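Local atomic coordinates of phosphoribosylformylglycinamidine synthase 2 (Thermus thermophilus, PDB entry 3VIU), a protein that belongs to the PurM-like AIR synthase-related family and binds adenosine-5'-diphosphate and magnesium ions. Residues Ala601-Leu614 with Arg669-Leu682. Numbering follows the deposited sequence.
Sequences AVQEAIRDLIQRGL and RLQEATLLLEERGL
Leu614 CD2 sits over the centre of one face of the Arg669 guanidinium, 3.7 Å from CZ. In plane at its edge, Glu672 OE2 accepts from Arg669 NH1 on the syn side. Both oxygens of Glu672 lie close to NH1 and probably help hold the guanidinium flat against the leucine. Leu676 CD1 lies over one face of the Arg612 guanidinium. The Arg680 guanidinium has Leu676 CD2 toward the rim of one face, and Asp608 OD2 and Glu604 O at its edge. Arg680 leaves its backbone toward helix 601-611 and bends at chi2 (-61°) on the way to Asp608. The carboxylate and guanidinium planes are 78° apart, and both nitrogens approach OD2. Arg680 NH2 to Asp608 OD2, at 2.4 Å, is too short to trust in detail; the bond from NH1, 3.0 Å, is weak. A water accepts from Arg680 NH1 at 2.7 Å and donates to Ala601 O.

Beneath the charges, Leu682 CD1 meets Ala605 CB at 3.5 Å. Leu609 CD1 presses on both methyls of Leu676, tightly on CD1 (3.3 Å), and its chi1 is far from staggered. The helices run nearly antiparallel (153°); each ends in a Schellman motif, at Gly613 and Gly681. Through Val602, Leu609, Ala673 and Leu677 the pair packs on strands 661-665 and 563-567 of the second C-terminal AIR synthase-related domain. Arg612 NH2 stands 4.1 Å from Arg680 NH2, a like-charge approach that Asp608 probably helps to offset.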
loop_
_atom_site.group_PDB
_atom_site.type_symbol
_atom_site.label_atom_id
_atom_site.label_comp_id
_atom_site.label_asym_id
_atom_site.label_seq_id
_atom_site.Cartn_x
_atom_site.Cartn_y
_atom_site.Cartn_z
ATOM N N ALA A 601 -20.500 -9.541 -7.858
ATOM C CA ALA A 601 -21.023 -10.170 -9.061
ATOM C C ALA A 601 -20.371 -9.590 -10.320
ATOM O O ALA A 601 -20.098 -10.318 -11.273
ATOM C CB ALA A 601 -22.540 -10.003 -9.120
ATOM N N VAL A 602 -20.121 -8.285 -10.323
ATOM C CA VAL A 602 -19.490 -7.646 -11.474
ATOM C C VAL A 602 -18.038 -8.111 -11.616
ATOM O O VAL A 602 -17.574 -8.381 -12.730
ATOM C CB VAL A 602 -19.514 -6.091 -11.352
ATOM C CG1 VAL A 602 -18.670 -5.467 -12.450
ATOM C CG2 VAL A 602 -20.945 -5.574 -11.459
ATOM N N GLN A 603 -17.327 -8.207 -10.491
ATOM C CA GLN A 603 -15.930 -8.640 -10.505
ATOM C C GLN A 603 -15.797 -10.068 -11.032
ATOM O O GLN A 603 -14.857 -10.389 -11.759
ATOM C CB GLN A 603 -15.309 -8.552 -9.103
ATOM C CG GLN A 603 -15.271 -7.149 -8.509
ATOM C CD GLN A 603 -14.153 -6.947 -7.490
ATOM O OE1 GLN A 603 -14.088 -5.916 -6.832
ATOM N NE2 GLN A 603 -13.267 -7.927 -7.368
ATOM N N GLU A 604 -16.739 -10.927 -10.663
ATOM C CA GLU A 604 -16.704 -12.304 -11.126
ATOM C C GLU A 604 -17.168 -12.374 -12.566
ATOM O O GLU A 604 -16.706 -13.221 -13.331
ATOM C CB GLU A 604 -17.573 -13.192 -10.239
ATOM C CG GLU A 604 -16.972 -13.384 -8.860
ATOM C CD GLU A 604 -17.920 -14.046 -7.884
ATOM O OE1 GLU A 604 -17.558 -14.156 -6.688
ATOM O OE2 GLU A 604 -19.019 -14.453 -8.314
ATOM N N ALA A 605 -18.074 -11.479 -12.946
ATOM C CA ALA A 605 -18.551 -11.471 -14.318
ATOM C C ALA A 605 -17.412 -11.063 -15.250
ATOM O O ALA A 605 -17.211 -11.676 -16.303
ATOM C CB ALA A 605 -19.716 -10.515 -14.469
ATOM N N ILE A 606 -16.648 -10.044 -14.863
ATOM C CA ILE A 606 -15.559 -9.597 -15.721
ATOM C C ILE A 606 -14.415 -10.608 -15.787
ATOM O O ILE A 606 -13.805 -10.786 -16.843
ATOM C CB ILE A 606 -15.025 -8.189 -15.307
ATOM C CG1 ILE A 606 -14.111 -7.649 -16.405
ATOM C CG2 ILE A 606 -14.247 -8.261 -13.998
ATOM C CD1 ILE A 606 -14.699 -7.740 -17.789
ATOM N N ARG A 607 -14.122 -11.280 -14.679
ATOM C CA ARG A 607 -13.059 -12.278 -14.708
ATOM C C ARG A 607 -13.479 -13.455 -15.602
ATOM O O ARG A 607 -12.674 -13.950 -16.393
ATOM C CB ARG A 607 -12.715 -12.780 -13.294
ATOM C CG ARG A 607 -12.102 -11.708 -12.389
ATOM C CD ARG A 607 -11.386 -12.310 -11.168
ATOM N NE ARG A 607 -12.263 -13.137 -10.338
ATOM C CZ ARG A 607 -13.003 -12.687 -9.329
ATOM N NH1 ARG A 607 -12.981 -11.400 -8.997
ATOM N NH2 ARG A 607 -13.774 -13.530 -8.656
ATOM N N ASP A 608 -14.733 -13.891 -15.487
ATOM C CA ASP A 608 -15.228 -14.995 -16.309
ATOM C C ASP A 608 -15.109 -14.645 -17.778
ATOM O O ASP A 608 -14.583 -15.421 -18.581
ATOM C CB ASP A 608 -16.692 -15.303 -16.003
ATOM C CG ASP A 608 -16.866 -16.043 -14.705
ATOM O OD1 ASP A 608 -15.898 -16.706 -14.264
ATOM O OD2 ASP A 608 -17.968 -15.977 -14.123
ATOM N N LEU A 609 -15.618 -13.464 -18.105
ATOM C CA LEU A 609 -15.601 -12.937 -19.455
ATOM C C LEU A 609 -14.194 -13.001 -20.053
ATOM O O LEU A 609 -14.013 -13.395 -21.207
ATOM C CB LEU A 609 -16.105 -11.491 -19.416
ATOM C CG LEU A 609 -17.294 -11.040 -20.272
ATOM C CD1 LEU A 609 -18.313 -12.147 -20.452
ATOM C CD2 LEU A 609 -17.920 -9.829 -19.610
ATOM N N ILE A 610 -13.198 -12.636 -19.257
ATOM C CA ILE A 610 -11.812 -12.627 -19.716
ATOM C C ILE A 610 -11.176 -14.027 -19.772
ATOM O O ILE A 610 -10.451 -14.343 -20.718
ATOM C CB ILE A 610 -10.958 -11.703 -18.813
ATOM C CG1 ILE A 610 -9.758 -11.151 -19.578
ATOM C CG2 ILE A 610 -10.466 -12.469 -17.598
ATOM C CD1 ILE A 610 -8.669 -12.159 -19.849
ATOM N N GLN A 611 -11.447 -14.861 -18.771
ATOM C CA GLN A 611 -10.881 -16.205 -18.741
ATOM C C GLN A 611 -11.426 -17.061 -19.881
ATOM O O GLN A 611 -10.735 -17.934 -20.397
ATOM C CB GLN A 611 -11.166 -16.874 -17.392
ATOM C CG GLN A 611 -10.678 -16.052 -16.197
ATOM C CD GLN A 611 -11.006 -16.690 -14.856
ATOM O OE1 GLN A 611 -12.131 -17.141 -14.625
ATOM N NE2 GLN A 611 -10.024 -16.716 -13.958
ATOM N N ARG A 612 -12.669 -16.808 -20.276
ATOM C CA ARG A 612 -13.276 -17.562 -21.362
ATOM C C ARG A 612 -12.845 -16.995 -22.705
ATOM O O ARG A 612 -13.321 -17.440 -23.746
ATOM C CB ARG A 612 -14.795 -17.506 -21.276
ATOM C CG ARG A 612 -15.380 -18.144 -20.048
ATOM C CD ARG A 612 -16.882 -17.996 -20.082
ATOM N NE ARG A 612 -17.521 -18.571 -18.906
ATOM C CZ ARG A 612 -18.836 -18.590 -18.717
ATOM N NH1 ARG A 612 -19.645 -18.068 -19.632
ATOM N NH2 ARG A 612 -19.343 -19.122 -17.612
ATOM N N GLY A 613 -11.964 -15.996 -22.670
ATOM C CA GLY A 613 -11.476 -15.380 -23.894
ATOM C C GLY A 613 -12.476 -14.528 -24.662
ATOM O O GLY A 613 -12.265 -14.238 -25.841
ATOM N N LEU A 614 -13.568 -14.130 -24.015
ATOM C CA LEU A 614 -14.574 -13.300 -24.671
ATOM C C LEU A 614 -14.112 -11.853 -24.818
ATOM O O LEU A 614 -14.559 -11.145 -25.722
ATOM C CB LEU A 614 -15.884 -13.325 -23.885
ATOM C CG LEU A 614 -16.710 -14.607 -23.969
ATOM C CD1 LEU A 614 -17.792 -14.592 -22.900
ATOM C CD2 LEU A 614 -17.320 -14.732 -25.357
ATOM N N ARG A 669 -18.973 -12.368 -31.159
ATOM C CA ARG A 669 -18.969 -12.951 -29.820
ATOM C C ARG A 669 -19.911 -12.209 -28.885
ATOM O O ARG A 669 -20.080 -12.587 -27.724
ATOM C CB ARG A 669 -17.554 -12.922 -29.251
ATOM C CG ARG A 669 -16.569 -13.720 -30.072
ATOM C CD ARG A 669 -16.657 -15.187 -29.736
ATOM N NE ARG A 669 -15.557 -15.583 -28.861
ATOM C CZ ARG A 669 -15.584 -16.644 -28.066
ATOM N NH1 ARG A 669 -16.661 -17.418 -28.026
ATOM N NH2 ARG A 669 -14.528 -16.936 -27.316
ATOM N N LEU A 670 -20.531 -11.160 -29.412
ATOM C CA LEU A 670 -21.452 -10.326 -28.650
ATOM C C LEU A 670 -22.553 -11.077 -27.903
ATOM O O LEU A 670 -22.799 -10.813 -26.723
ATOM C CB LEU A 670 -22.083 -9.284 -29.574
ATOM C CG LEU A 670 -23.054 -8.300 -28.924
ATOM C CD1 LEU A 670 -22.372 -7.586 -27.747
ATOM C CD2 LEU A 670 -23.525 -7.296 -29.974
ATOM N N GLN A 671 -23.209 -12.011 -28.581
ATOM C CA GLN A 671 -24.296 -12.765 -27.965
ATOM C C GLN A 671 -23.896 -13.610 -26.757
ATOM O O GLN A 671 -24.644 -13.676 -25.780
ATOM C CB GLN A 671 -24.982 -13.670 -28.992
ATOM C CG GLN A 671 -26.252 -14.303 -28.436
ATOM C CD GLN A 671 -26.814 -15.404 -29.318
ATOM O OE1 GLN A 671 -27.950 -15.840 -29.128
ATOM N NE2 GLN A 671 -26.019 -15.866 -30.279
ATOM N N GLU A 672 -22.740 -14.266 -26.827
ATOM C CA GLU A 672 -22.269 -15.095 -25.718
ATOM C C GLU A 672 -21.948 -14.243 -24.496
ATOM O O GLU A 672 -22.148 -14.670 -23.358
ATOM C CB GLU A 672 -21.002 -15.855 -26.097
ATOM C CG GLU A 672 -21.111 -16.780 -27.280
ATOM C CD GLU A 672 -19.746 -17.253 -27.716
ATOM O OE1 GLU A 672 -19.072 -17.945 -26.921
ATOM O OE2 GLU A 672 -19.342 -16.917 -28.846
ATOM N N ALA A 673 -21.428 -13.047 -24.741
ATOM C CA ALA A 673 -21.073 -12.142 -23.662
ATOM C C ALA A 673 -22.340 -11.621 -23.019
ATOM O O ALA A 673 -22.477 -11.636 -21.796
ATOM C CB ALA A 673 -20.234 -10.986 -24.197
ATOM N N THR A 674 -23.278 -11.173 -23.846
ATOM C CA THR A 674 -24.528 -10.644 -23.325
ATOM C C THR A 674 -25.345 -11.737 -22.640
ATOM O O THR A 674 -26.107 -11.476 -21.710
ATOM C CB THR A 674 -25.364 -9.991 -24.443
ATOM O OG1 THR A 674 -25.634 -10.952 -25.470
ATOM C CG2 THR A 674 -24.610 -8.806 -25.038
ATOM N N LEU A 675 -25.179 -12.966 -23.097
ATOM C CA LEU A 675 -25.900 -14.076 -22.505
ATOM C C LEU A 675 -25.347 -14.282 -21.093
ATOM O O LEU A 675 -26.099 -14.507 -20.145
ATOM C CB LEU A 675 -25.699 -15.329 -23.365
ATOM C CG LEU A 675 -26.697 -16.486 -23.257
ATOM C CD1 LEU A 675 -26.517 -17.220 -21.940
ATOM C CD2 LEU A 675 -28.120 -15.944 -23.402
ATOM N N LEU A 676 -24.026 -14.173 -20.956
ATOM C CA LEU A 676 -23.364 -14.348 -19.665
ATOM C C LEU A 676 -23.813 -13.290 -18.648
ATOM O O LEU A 676 -24.201 -13.621 -17.525
ATOM C CB LEU A 676 -21.842 -14.305 -19.854
ATOM C CG LEU A 676 -20.907 -14.418 -18.640
ATOM C CD1 LEU A 676 -19.519 -14.854 -19.104
ATOM C CD2 LEU A 676 -20.818 -13.076 -17.907
ATOM N N LEU A 677 -23.772 -12.022 -19.041
ATOM C CA LEU A 677 -24.179 -10.956 -18.137
ATOM C C LEU A 677 -25.626 -11.135 -17.692
ATOM O O LEU A 677 -25.956 -10.920 -16.524
ATOM C CB LEU A 677 -24.003 -9.595 -18.807
ATOM C CG LEU A 677 -22.566 -9.250 -19.187
ATOM C CD1 LEU A 677 -22.548 -7.933 -19.931
ATOM C CD2 LEU A 677 -21.702 -9.192 -17.939
ATOM N N GLU A 678 -26.488 -11.533 -18.624
ATOM C CA GLU A 678 -27.896 -11.746 -18.310
ATOM C C GLU A 678 -28.101 -12.862 -17.291
ATOM O O GLU A 678 -28.908 -12.729 -16.375
ATOM C CB GLU A 678 -28.671 -12.058 -19.585
ATOM C CG GLU A 678 -29.344 -10.849 -20.187
ATOM C CD GLU A 678 -29.487 -10.956 -21.682
ATOM O OE1 GLU A 678 -29.724 -12.080 -22.177
ATOM O OE2 GLU A 678 -29.368 -9.913 -22.362
ATOM N N GLU A 679 -27.370 -13.961 -17.447
ATOM C CA GLU A 679 -27.488 -15.083 -16.521
ATOM C C GLU A 679 -27.000 -14.695 -15.130
ATOM O O GLU A 679 -27.214 -15.431 -14.166
ATOM C CB GLU A 679 -26.693 -16.292 -17.029
ATOM C CG GLU A 679 -27.119 -16.763 -18.413
ATOM C CD GLU A 679 -26.445 -18.055 -18.842
ATOM O OE1 GLU A 679 -25.196 -18.129 -18.791
ATOM O OE2 GLU A 679 -27.171 -18.994 -19.242
ATOM N N ARG A 680 -26.342 -13.543 -15.036
ATOM C CA ARG A 680 -25.835 -13.044 -13.762
ATOM C C ARG A 680 -26.736 -11.935 -13.230
ATOM O O ARG A 680 -26.430 -11.319 -12.210
ATOM C CB ARG A 680 -24.417 -12.496 -13.928
ATOM C CG ARG A 680 -23.405 -13.496 -14.442
ATOM C CD ARG A 680 -23.266 -14.678 -13.504
ATOM N NE ARG A 680 -22.342 -15.674 -14.038
ATOM C CZ ARG A 680 -21.031 -15.489 -14.175
ATOM N NH1 ARG A 680 -20.475 -14.343 -13.810
ATOM N NH2 ARG A 680 -20.279 -16.450 -14.687
ATOM N N GLY A 681 -27.841 -11.685 -13.931
ATOM C CA GLY A 681 -28.776 -10.643 -13.535
ATOM C C GLY A 681 -28.125 -9.272 -13.439
ATOM O O GLY A 681 -28.518 -8.440 -12.619
ATOM N N LEU A 682 -27.132 -9.028 -14.288
ATOM C CA LEU A 682 -26.412 -7.761 -14.272
ATOM C C LEU A 682 -26.877 -6.755 -15.318
ATOM O O LEU A 682 -27.009 -7.082 -16.499
ATOM C CB LEU A 682 -24.910 -8.011 -14.454
ATOM C CG LEU A 682 -24.159 -8.788 -13.370
ATOM C CD1 LEU A 682 -22.667 -8.816 -13.680
ATOM C CD2 LEU A 682 -24.401 -8.131 -12.018
HETATM O O HOH W 1 -21.435 -12.917 -11.737
#